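Local coordinates for uncharacterized protein (Clostridium sporogenes, PDB 4Q0Y) that is of unknown function but adopts a hot-dog, thioesterase-like fold and assembles as a pair of identical subunits, at residues I11-F16 with Y70-N75; N17-F22 with Y92-D97; S37-I42 with K124-N129; M3-L8 with P74-V79. All blocks are in the same frame, centred on the assembly; numbering follows the deposited sequence. Where two conformers were deposited one is given.

In the fold
Interactions 1 and 4 join the same two strands, 4-15 and 68-80, at centres about 16 Å apart. Interaction 1 is regular antiparallel pairing near the middle of the chain; interaction 4 lies farther out and is broken by a bulge. Interaction 3, largely buried, is helix-to-helix packing on the sheet, and its F39 and F127 rest on I72 of interaction 1. Both 3 and 4 touch the second subunit, interaction 3 through S37, K38 and K40. Interaction 2 sets loop backbone against the Y92 phenol beside H71 of interaction 1, with light ring contacts and a weakly bridging water. Chemistry runs from backbone bonding through apolar contact and one salt bridge to a tyrosine packed against loop backbone.

Interaction 1: I11-F16 with Y70-N75; sequences IDVFKF and YHIQPN
F16 and H71 meet as a T-shaped pair, the imidazole edge directed at the phenyl face, with centroids 4.4 Å apart and planes at 68°. H71 NE2 stands over the middle of the ring, 3.5 Å from F16 CD1. A second ring contact lies along the same strand: V13 CG1 sits over one face of Y70, 3.6 Å from the ring centroid, a CH-pi contact offset toward the rim. With chi1 at -178°, CG1 of V13 is trans to the backbone N, which carries this methyl over the tyrosine. Beyond, I11 CG2 lies 3.7 Å from I72 CB, the two isoleucines side by side.

Apart from F16, which lies in the loop following its strand, these side chains hang from strands 4-15 and 68-80, antiparallel neighbours in a hot-dog-type sheet whose segments run at 167°. D12 with Q73 and F14 with H71 are the hydrogen-bonded pairs; F14 N reaches H71 O at 2.8 Å. On the face carrying D12 and Q73, N75 ND2 donates to D12 OD2 at 3.0 Å, approaching from above the carboxylate plane, while Q73 NE2 gives an in-plane bond to N75 OD1 at 2.9 Å. The asparagine amide is thereby fixed from both its oxygen and its nitrogen. Outside the segments, K26 forms a salt bridge with D12 OD1, Y92 stacks on H71, and F39 of helix 33-44 covers I11 and I72.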
# COMPACT_ATOMS: atom_id res chain seq x y z
N ILE B 11 -4.99 -15.37 -0.08
CA ILE B 11 -4.71 -15.69 1.31
C ILE B 11 -5.58 -16.89 1.71
O ILE B 11 -6.78 -16.77 1.76
CB ILE B 11 -4.99 -14.52 2.29
CG1 ILE B 11 -4.23 -13.24 1.91
CG2 ILE B 11 -4.65 -14.94 3.72
CD1 ILE B 11 -4.74 -11.97 2.57
N ASP B 12 -4.95 -18.02 2.01
CA ASP B 12 -5.68 -19.17 2.56
C ASP B 12 -5.95 -18.91 4.04
O ASP B 12 -5.06 -18.44 4.75
CB ASP B 12 -4.90 -20.46 2.38
CG ASP B 12 -4.74 -20.83 0.93
OD1 ASP B 12 -5.77 -21.00 0.28
OD2 ASP B 12 -3.60 -20.96 0.45
N VAL B 13 -7.17 -19.22 4.48
CA VAL B 13 -7.62 -18.91 5.83
C VAL B 13 -8.02 -20.21 6.53
O VAL B 13 -8.80 -21.01 5.99
CB VAL B 13 -8.80 -17.93 5.83
CG1 VAL B 13 -9.23 -17.58 7.26
CG2 VAL B 13 -8.44 -16.67 5.03
N PHE B 14 -7.50 -20.39 7.73
CA PHE B 14 -7.66 -21.59 8.55
C PHE B 14 -8.13 -21.23 9.96
O PHE B 14 -7.87 -20.11 10.43
CB PHE B 14 -6.35 -22.36 8.68
CG PHE B 14 -5.74 -22.76 7.36
CD1 PHE B 14 -4.93 -21.85 6.62
CD2 PHE B 14 -5.93 -24.04 6.85
CE1 PHE B 14 -4.36 -22.21 5.41
CE2 PHE B 14 -5.35 -24.39 5.62
CZ PHE B 14 -4.57 -23.48 4.91
N LYS B 15 -8.78 -22.18 10.63
CA LYS B 15 -9.27 -21.97 11.98
C LYS B 15 -8.09 -21.82 12.94
O LYS B 15 -7.14 -22.59 12.88
CB LYS B 15 -10.17 -23.12 12.42
CG LYS B 15 -10.84 -22.90 13.75
CD LYS B 15 -11.90 -23.97 13.94
CE LYS B 15 -12.59 -23.81 15.26
NZ LYS B 15 -13.22 -22.48 15.42
N PHE B 16 -8.16 -20.82 13.81
CA PHE B 16 -7.11 -20.58 14.81
C PHE B 16 -7.30 -21.63 15.91
O PHE B 16 -8.13 -21.45 16.79
CB PHE B 16 -7.22 -19.14 15.33
CG PHE B 16 -5.98 -18.62 15.99
CD1 PHE B 16 -5.40 -19.28 17.08
CD2 PHE B 16 -5.42 -17.42 15.57
CE1 PHE B 16 -4.26 -18.77 17.70
CE2 PHE B 16 -4.28 -16.89 16.20
CZ PHE B 16 -3.70 -17.59 17.24
N TYR B 70 -7.52 -16.00 13.03
CA TYR B 70 -7.26 -16.98 11.97
C TYR B 70 -5.79 -17.32 11.87
O TYR B 70 -4.92 -16.58 12.33
CB TYR B 70 -7.70 -16.41 10.63
CG TYR B 70 -9.18 -16.18 10.46
CD1 TYR B 70 -10.09 -17.24 10.51
CD2 TYR B 70 -9.67 -14.89 10.16
CE1 TYR B 70 -11.44 -17.03 10.34
CE2 TYR B 70 -11.04 -14.67 9.97
CZ TYR B 70 -11.92 -15.74 10.08
OH TYR B 70 -13.27 -15.56 9.90
N HIS B 71 -5.52 -18.50 11.30
CA HIS B 71 -4.21 -18.82 10.77
C HIS B 71 -4.34 -18.57 9.30
O HIS B 71 -5.30 -19.01 8.69
CB HIS B 71 -3.83 -20.26 11.05
CG HIS B 71 -3.47 -20.51 12.48
ND1 HIS B 71 -2.80 -21.65 12.89
CD2 HIS B 71 -3.66 -19.77 13.60
CE1 HIS B 71 -2.61 -21.61 14.19
NE2 HIS B 71 -3.11 -20.48 14.65
N ILE B 72 -3.38 -17.83 8.73
CA ILE B 72 -3.43 -17.42 7.35
C ILE B 72 -2.12 -17.68 6.62
O ILE B 72 -1.02 -17.60 7.19
CB ILE B 72 -3.85 -15.93 7.19
CG1 ILE B 72 -2.81 -14.98 7.83
CG2 ILE B 72 -5.22 -15.70 7.79
CD1 ILE B 72 -3.07 -13.51 7.54
N GLN B 73 -2.28 -17.98 5.33
CA GLN B 73 -1.17 -18.24 4.41
C GLN B 73 -1.34 -17.30 3.23
O GLN B 73 -2.04 -17.65 2.26
CB GLN B 73 -1.15 -19.70 3.98
CG GLN B 73 0.00 -20.04 3.02
CD GLN B 73 -0.08 -21.46 2.50
OE1 GLN B 73 -0.40 -22.41 3.24
NE2 GLN B 73 0.16 -21.62 1.21
N PRO B 74 -0.71 -16.11 3.29
CA PRO B 74 -0.66 -15.27 2.10
C PRO B 74 0.30 -15.87 1.08
O PRO B 74 1.44 -16.23 1.44
CB PRO B 74 -0.12 -13.92 2.63
CG PRO B 74 0.60 -14.25 3.87
CD PRO B 74 -0.15 -15.42 4.47
N ASN B 75 -0.19 -16.02 -0.14
CA ASN B 75 0.56 -16.54 -1.26
C ASN B 75 0.96 -15.36 -2.11
O ASN B 75 0.11 -14.54 -2.49
CB ASN B 75 -0.30 -17.53 -2.04
CG ASN B 75 -0.66 -18.72 -1.19
OD1 ASN B 75 0.22 -19.43 -0.71
ND2 ASN B 75 -1.94 -18.89 -0.92

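Interaction 2: N17-F22 with Y92-D97; sequences NSFSKF and YILVGD
Y92 turns its CG trans to the carbonyl carbon (chi1 -41°), projecting the phenol from strand 83-95 into the loop 17-22, whereas F22, with CG opposite its backbone N (chi1 -168°), sends its ring back past the tyrosine. The two side chains slide by in opposite directions, with F22 CD1 4.2 Å from Y92 CE1. The phenol is otherwise met by loop backbone: F19 O comes to 3.3 Å from Y92 CE2, and S20 C lies 3.3 Å from Y92 OH. Neither S20 O nor K21 N makes a direct hydrogen bond to that hydroxyl, because their angles are poor. A water 2.8 Å from Y92 OH does bond to it, and also donates a weak bond to S20 O; S107 OG is the hydroxyl's protein partner.

The loop leads from strand 4-15 to strand 26-30, and its bend is held by S18. S18 OG accepts from S20 N at 3.0 Å, an ST turn, and from K21 N at the same length, an ST motif. This compact turn presents the F19 carbonyl and the following peptide to the tyrosine. Nearer the far end of the strand segment, L94 CD1 approaches the edge of the F19 ring, 4.2 Å from CE1. Neighbouring aromatics extend the cluster: H71 stacks with Y92 and also meets F22, F16 packs edge-to-face with F19, and F14 does the same with F22.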
# COMPACT_ATOMS: atom_id res chain seq x y z
N ASN B 17 -6.55 -22.73 15.85
CA ASN B 17 -6.71 -23.84 16.83
C ASN B 17 -5.43 -24.15 17.63
O ASN B 17 -5.36 -25.18 18.30
CB ASN B 17 -7.24 -25.10 16.13
CG ASN B 17 -6.28 -25.64 15.09
OD1 ASN B 17 -5.17 -25.14 14.91
ND2 ASN B 17 -6.74 -26.62 14.32
N SER B 18 -4.43 -23.28 17.52
CA SER B 18 -3.13 -23.49 18.16
C SER B 18 -2.32 -22.21 18.12
O SER B 18 -2.47 -21.42 17.20
CB SER B 18 -2.35 -24.59 17.43
OG SER B 18 -1.07 -24.81 17.98
N PHE B 19 -1.47 -22.01 19.13
CA PHE B 19 -0.46 -20.93 19.13
C PHE B 19 0.94 -21.45 18.74
O PHE B 19 1.89 -20.68 18.78
CB PHE B 19 -0.43 -20.22 20.50
CG PHE B 19 -1.46 -19.14 20.64
CD1 PHE B 19 -1.17 -17.84 20.23
CD2 PHE B 19 -2.72 -19.41 21.20
CE1 PHE B 19 -2.11 -16.83 20.36
CE2 PHE B 19 -3.68 -18.40 21.32
CZ PHE B 19 -3.37 -17.10 20.89
N SER B 20 1.07 -22.74 18.40
CA SER B 20 2.37 -23.36 18.13
C SER B 20 2.50 -24.11 16.80
O SER B 20 3.61 -24.32 16.32
CB SER B 20 2.75 -24.28 19.30
OG SER B 20 1.85 -25.37 19.40
N LYS B 21 1.37 -24.56 16.25
CA LYS B 21 1.33 -25.37 15.05
C LYS B 21 0.36 -24.72 14.07
O LYS B 21 -0.75 -24.40 14.46
CB LYS B 21 0.84 -26.76 15.46
CG LYS B 21 1.78 -27.56 16.38
CD LYS B 21 3.24 -27.73 15.87
CE LYS B 21 3.31 -28.13 14.41
NZ LYS B 21 4.67 -28.60 14.00
N PHE B 22 0.79 -24.51 12.83
CA PHE B 22 -0.08 -23.90 11.82
C PHE B 22 -1.24 -24.86 11.46
O PHE B 22 -1.04 -26.02 11.21
CB PHE B 22 0.70 -23.53 10.56
CG PHE B 22 -0.07 -22.66 9.64
CD1 PHE B 22 -0.09 -21.29 9.80
CD2 PHE B 22 -0.79 -23.22 8.58
CE1 PHE B 22 -0.82 -20.47 8.96
CE2 PHE B 22 -1.53 -22.41 7.75
CZ PHE B 22 -1.52 -21.02 7.90
N TYR B 92 -0.19 -16.31 12.28
CA TYR B 92 -1.37 -16.28 13.17
C TYR B 92 -1.79 -14.82 13.23
O TYR B 92 -0.95 -13.95 13.44
CB TYR B 92 -1.07 -16.80 14.59
CG TYR B 92 -0.17 -18.05 14.66
CD1 TYR B 92 -0.30 -19.11 13.73
CD2 TYR B 92 0.74 -18.20 15.69
CE1 TYR B 92 0.51 -20.24 13.81
CE2 TYR B 92 1.56 -19.32 15.78
CZ TYR B 92 1.44 -20.34 14.83
OH TYR B 92 2.22 -21.46 14.91
N ILE B 93 -3.09 -14.55 13.06
CA ILE B 93 -3.57 -13.17 13.10
C ILE B 93 -4.71 -13.04 14.09
O ILE B 93 -5.59 -13.90 14.13
CB ILE B 93 -3.91 -12.64 11.68
CG1 ILE B 93 -4.07 -11.13 11.70
CG2 ILE B 93 -5.14 -13.32 11.09
CD1 ILE B 93 -3.82 -10.49 10.35
N LEU B 94 -4.62 -12.01 14.94
CA LEU B 94 -5.62 -11.70 15.96
C LEU B 94 -6.05 -10.27 15.71
O LEU B 94 -5.25 -9.35 15.87
CB LEU B 94 -4.99 -11.85 17.34
CG LEU B 94 -4.46 -13.23 17.69
CD1 LEU B 94 -3.64 -13.15 18.98
CD2 LEU B 94 -5.60 -14.23 17.82
N VAL B 95 -7.29 -10.08 15.27
CA VAL B 95 -7.77 -8.79 14.77
C VAL B 95 -8.81 -8.19 15.71
O VAL B 95 -9.89 -8.77 15.89
CB VAL B 95 -8.40 -8.89 13.35
CG1 VAL B 95 -8.87 -7.53 12.83
CG2 VAL B 95 -7.42 -9.52 12.37
N GLY B 96 -8.52 -7.00 16.25
CA GLY B 96 -9.49 -6.22 16.97
C GLY B 96 -9.83 -6.67 18.36
O GLY B 96 -10.89 -7.27 18.60
N ASP B 97 -8.94 -6.34 19.30
CA ASP B 97 -9.23 -6.52 20.73
C ASP B 97 -10.07 -5.36 21.25
O ASP B 97 -10.45 -4.46 20.47
CB ASP B 97 -7.95 -6.78 21.55
CG ASP B 97 -7.00 -5.58 21.65
OD1 ASP B 97 -7.32 -4.43 21.28
OD2 ASP B 97 -5.89 -5.83 22.17
O HOH W 1 4.57 -20.96 16.31

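Interaction 3: S37-I42 with K124-N129; sequences SKFKVI and KEIFLN
K38 and E125 supply the charged part of this contact: a salt bridge from K38 NZ to E125 OE1 at 2.8 Å. The two side chains cross at about a right angle, each extended beyond CG, and the ammonium reaches the oxygen from above the carboxylate plane, 39° out of it. E34 of the same helix gives K38 NZ a second carboxylate, so the lysine charge is shared between two acids and its ammonium is probably stabilised.

The apolar part turns on I126. Its CG1 lies trans to the carbonyl carbon (chi1 -65°), and the chain runs out so that CD1 abuts the backbone of helix 33-44, 3.6 Å from F39 N. The same methyl touches F39 CB at 3.9 Å, lies at the edge of the F39 ring near its plane, and comes within 4.4 Å of I42 CD1. K38 CB also contacts it at 3.9 Å, which brings the aliphatic base of the lysine into the packing.

Aromatic contact is lighter. F39 CE1 approaches the edge of the F127 ring at 4.3 Å from CE2, while CG2 of I126 lies over one face of that ring. F39 of helix 33-44 and F127, the first residue to leave helical geometry after helix 117-126, both rest on I72 of strand 68-80. A helix lying against an antiparallel sheet is consistent with the hot-dog fold, in which the sheet wraps a central helix.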
# COMPACT_ATOMS: atom_id res chain seq x y z
N SER B 37 -4.48 -6.26 -1.92
CA SER B 37 -3.67 -5.02 -2.01
C SER B 37 -3.50 -4.37 -0.63
O SER B 37 -2.39 -4.02 -0.24
CB SER B 37 -4.30 -4.03 -3.00
OG SER B 37 -3.74 -2.71 -2.95
N LYS B 38 -4.60 -4.27 0.13
CA LYS B 38 -4.53 -3.72 1.48
C LYS B 38 -3.65 -4.55 2.43
O LYS B 38 -2.83 -3.99 3.20
CB LYS B 38 -5.92 -3.54 2.07
CG LYS B 38 -6.73 -2.43 1.43
CD LYS B 38 -8.19 -2.54 1.85
CE LYS B 38 -9.06 -1.49 1.26
NZ LYS B 38 -10.49 -1.63 1.70
N PHE B 39 -3.73 -5.88 2.33
CA PHE B 39 -2.87 -6.75 3.17
C PHE B 39 -1.40 -6.65 2.77
O PHE B 39 -0.52 -6.63 3.63
CB PHE B 39 -3.33 -8.19 3.14
CG PHE B 39 -2.76 -9.02 4.27
CD1 PHE B 39 -3.16 -8.76 5.57
CD2 PHE B 39 -1.77 -9.96 4.04
CE1 PHE B 39 -2.61 -9.48 6.63
CE2 PHE B 39 -1.22 -10.70 5.08
CZ PHE B 39 -1.64 -10.46 6.38
N LYS B 40 -1.13 -6.54 1.47
CA LYS B 40 0.25 -6.33 0.98
C LYS B 40 0.89 -5.11 1.63
O LYS B 40 2.04 -5.17 2.07
CB LYS B 40 0.29 -6.16 -0.55
CG LYS B 40 1.70 -6.03 -1.12
CD LYS B 40 1.69 -5.73 -2.62
CE LYS B 40 2.15 -4.32 -2.94
NZ LYS B 40 2.29 -4.11 -4.41
N VAL B 41 0.15 -4.00 1.63
CA VAL B 41 0.65 -2.74 2.16
C VAL B 41 1.04 -2.89 3.64
O VAL B 41 2.13 -2.47 4.04
CB VAL B 41 -0.36 -1.60 1.94
CG1 VAL B 41 -0.01 -0.36 2.74
CG2 VAL B 41 -0.43 -1.26 0.44
N ILE B 42 0.18 -3.55 4.42
CA ILE B 42 0.49 -3.84 5.84
C ILE B 42 1.77 -4.69 5.96
O ILE B 42 2.68 -4.31 6.71
CB ILE B 42 -0.68 -4.55 6.55
CG1 ILE B 42 -1.81 -3.54 6.72
CG2 ILE B 42 -0.23 -5.15 7.90
CD1 ILE B 42 -3.13 -4.15 7.13
N LYS B 124 -10.00 -5.54 9.58
CA LYS B 124 -11.44 -5.84 9.64
C LYS B 124 -12.11 -5.85 8.27
O LYS B 124 -12.94 -6.72 8.01
CB LYS B 124 -12.17 -4.93 10.63
CG LYS B 124 -11.79 -5.25 12.07
CD LYS B 124 -12.19 -4.21 13.10
CE LYS B 124 -13.68 -4.00 13.19
NZ LYS B 124 -14.00 -3.05 14.30
N GLU B 125 -11.70 -4.94 7.37
CA GLU B 125 -12.19 -4.94 5.99
C GLU B 125 -11.73 -6.19 5.23
O GLU B 125 -12.53 -6.82 4.50
CB GLU B 125 -11.77 -3.68 5.22
CG GLU B 125 -12.43 -2.42 5.76
CD GLU B 125 -11.79 -1.12 5.29
OE1 GLU B 125 -10.85 -1.13 4.46
OE2 GLU B 125 -12.23 -0.08 5.81
N ILE B 126 -10.46 -6.54 5.38
CA ILE B 126 -9.86 -7.69 4.68
C ILE B 126 -10.50 -9.03 5.10
O ILE B 126 -10.80 -9.88 4.23
CB ILE B 126 -8.34 -7.78 4.90
CG1 ILE B 126 -7.66 -6.57 4.27
CG2 ILE B 126 -7.75 -9.08 4.35
CD1 ILE B 126 -6.28 -6.29 4.85
N PHE B 127 -10.72 -9.18 6.40
CA PHE B 127 -11.21 -10.43 6.97
C PHE B 127 -12.73 -10.47 7.23
O PHE B 127 -13.22 -11.42 7.84
CB PHE B 127 -10.38 -10.82 8.19
CG PHE B 127 -8.97 -11.18 7.82
CD1 PHE B 127 -8.71 -12.41 7.19
CD2 PHE B 127 -7.93 -10.27 7.97
CE1 PHE B 127 -7.44 -12.72 6.77
CE2 PHE B 127 -6.65 -10.56 7.55
CZ PHE B 127 -6.40 -11.80 6.96
N LEU B 128 -13.48 -9.50 6.70
CA LEU B 128 -14.95 -9.51 6.78
C LEU B 128 -15.49 -10.66 5.91
O LEU B 128 -15.08 -10.77 4.76
CB LEU B 128 -15.53 -8.18 6.24
CG LEU B 128 -17.05 -7.97 6.15
CD1 LEU B 128 -17.68 -8.05 7.53
CD2 LEU B 128 -17.35 -6.64 5.49
N ASN B 129 -16.39 -11.48 6.47
CA ASN B 129 -17.10 -12.53 5.71
C ASN B 129 -16.19 -13.46 4.88
O ASN B 129 -16.39 -13.63 3.66
CB ASN B 129 -18.17 -11.91 4.79
CG ASN B 129 -19.25 -11.17 5.55
OD1 ASN B 129 -19.66 -11.59 6.63
ND2 ASN B 129 -19.73 -10.08 4.97

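Interaction 4: M3-L8 with P74-V79; sequences MEISSL and PNLKYV
Strand segments 4-8 and 74-79 run antiparallel at 138°, and their register slips by one between I5 and S7, where S6 and S7 both face K77 in a classic beta bulge. K77 O accepts from S6 N at 2.9 Å and only weakly from S7 N at 3.4 Å, while K77 N returns a straight bond to S7 O, 2.8 Å long at 171°. Past the bulge, E4 and V79 form a regular hydrogen-bonded pair.

Among side chains, the S7 hydroxyl lies alongside the lysine, with OG 3.7 Å from K77 CB. S6 OG turns toward K77 O, 3.1 Å away, at best a weak and unsettled bond. On the face carrying I5, L8, L76 and Y78, the I5 and L76 chains cross at about a right angle and touch through I5 CD1 and L76 CD2 at 4.1 Å. L8 divides its two methyls: CD1 goes to L76 CB, while CD2 lies beside the ring of P74. At the outer end, selenomethionine M3 runs side by side with Y78 and places SE 4.1 Å from Y78 CE2, an oblique Met-aromatic contact; a cadmium ion lies about 3 Å from the M3 side chain.

K77 NZ is held by N82 of the second subunit and by D86 of its own chain. V79 packs on V79 of the second subunit, and S7 on E4 of that subunit. Within the chain, helix 33-44 covers I5 and L8 through K40, M43 and F39, and strand 83-95 flanks the far side of strand 68-80, where F89 meets P74 and L76.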
# COMPACT_ATOMS: atom_id res chain seq x y z
N MSE B 3 14.37 -7.93 -0.03
CA MSE B 3 13.14 -8.71 -0.34
C MSE B 3 11.88 -7.90 -0.09
O MSE B 3 11.55 -7.59 1.05
CB MSE B 3 13.09 -9.98 0.48
CG MSE B 3 14.26 -10.92 0.20
SE MSE B 3 14.00 -12.62 1.17
CE MSE B 3 12.30 -12.43 2.17
N GLU B 4 11.18 -7.54 -1.17
CA GLU B 4 9.95 -6.73 -1.12
C GLU B 4 8.79 -7.51 -1.76
O GLU B 4 8.99 -7.98 -2.89
CB GLU B 4 10.15 -5.40 -1.91
CG GLU B 4 9.15 -4.28 -1.60
CD GLU B 4 9.39 -3.60 -0.25
OE1 GLU B 4 10.33 -3.95 0.50
OE2 GLU B 4 8.64 -2.66 0.07
N ILE B 5 7.61 -7.57 -1.10
CA ILE B 5 6.42 -8.21 -1.67
C ILE B 5 5.90 -7.33 -2.78
O ILE B 5 5.59 -6.15 -2.57
CB ILE B 5 5.25 -8.42 -0.67
CG1 ILE B 5 5.69 -9.28 0.52
CG2 ILE B 5 4.04 -9.10 -1.37
CD1 ILE B 5 4.75 -9.22 1.71
N SER B 6 5.80 -7.91 -3.98
CA SER B 6 5.29 -7.18 -5.14
C SER B 6 3.81 -7.39 -5.32
O SER B 6 3.12 -6.48 -5.80
CB SER B 6 6.02 -7.54 -6.44
OG SER B 6 6.09 -8.94 -6.61
N SER B 7 3.32 -8.60 -5.01
CA SER B 7 1.88 -8.91 -5.15
C SER B 7 1.49 -10.10 -4.31
O SER B 7 2.35 -10.93 -3.98
CB SER B 7 1.53 -9.18 -6.62
OG SER B 7 2.21 -10.32 -7.16
N LEU B 8 0.20 -10.18 -3.96
CA LEU B 8 -0.41 -11.37 -3.36
C LEU B 8 -1.42 -11.92 -4.34
O LEU B 8 -2.18 -11.15 -4.91
CB LEU B 8 -1.18 -11.05 -2.09
CG LEU B 8 -0.39 -11.02 -0.80
CD1 LEU B 8 0.72 -10.00 -0.84
CD2 LEU B 8 -1.35 -10.73 0.33
N PRO B 74 -0.71 -16.11 3.29
CA PRO B 74 -0.66 -15.27 2.10
C PRO B 74 0.30 -15.87 1.08
O PRO B 74 1.44 -16.23 1.44
CB PRO B 74 -0.12 -13.92 2.63
CG PRO B 74 0.60 -14.25 3.87
CD PRO B 74 -0.15 -15.42 4.47
N ASN B 75 -0.19 -16.02 -0.14
CA ASN B 75 0.56 -16.54 -1.26
C ASN B 75 0.96 -15.36 -2.11
O ASN B 75 0.11 -14.54 -2.49
CB ASN B 75 -0.30 -17.53 -2.04
CG ASN B 75 -0.66 -18.72 -1.19
OD1 ASN B 75 0.22 -19.43 -0.71
ND2 ASN B 75 -1.94 -18.89 -0.92
N LEU B 76 2.25 -15.22 -2.36
CA LEU B 76 2.79 -13.98 -2.85
C LEU B 76 3.93 -14.11 -3.83
O LEU B 76 4.52 -15.19 -3.99
CB LEU B 76 3.19 -13.11 -1.66
CG LEU B 76 4.20 -13.73 -0.68
CD1 LEU B 76 5.64 -13.60 -1.15
CD2 LEU B 76 4.00 -13.11 0.69
N LYS B 77 4.25 -12.99 -4.44
CA LYS B 77 5.47 -12.83 -5.24
C LYS B 77 6.29 -11.76 -4.59
O LYS B 77 5.71 -10.77 -4.10
CB LYS B 77 5.18 -12.43 -6.68
CG LYS B 77 4.41 -13.50 -7.39
CD LYS B 77 4.07 -13.20 -8.83
CE LYS B 77 3.31 -14.42 -9.36
NZ LYS B 77 4.21 -15.49 -9.89
N TYR B 78 7.62 -11.93 -4.60
CA TYR B 78 8.55 -10.93 -4.13
C TYR B 78 9.74 -10.74 -5.03
O TYR B 78 10.07 -11.61 -5.83
CB TYR B 78 8.95 -11.26 -2.69
CG TYR B 78 9.77 -12.52 -2.52
CD1 TYR B 78 9.14 -13.78 -2.41
CD2 TYR B 78 11.16 -12.46 -2.45
CE1 TYR B 78 9.89 -14.94 -2.23
CE2 TYR B 78 11.93 -13.63 -2.28
CZ TYR B 78 11.29 -14.87 -2.17
OH TYR B 78 12.02 -16.03 -2.02
N VAL B 79 10.37 -9.57 -4.91
CA VAL B 79 11.50 -9.19 -5.72
C VAL B 79 12.76 -9.27 -4.85
O VAL B 79 12.76 -8.76 -3.73
CB VAL B 79 11.35 -7.78 -6.31
CG1 VAL B 79 12.62 -7.31 -6.98
CG2 VAL B 79 10.20 -7.75 -7.31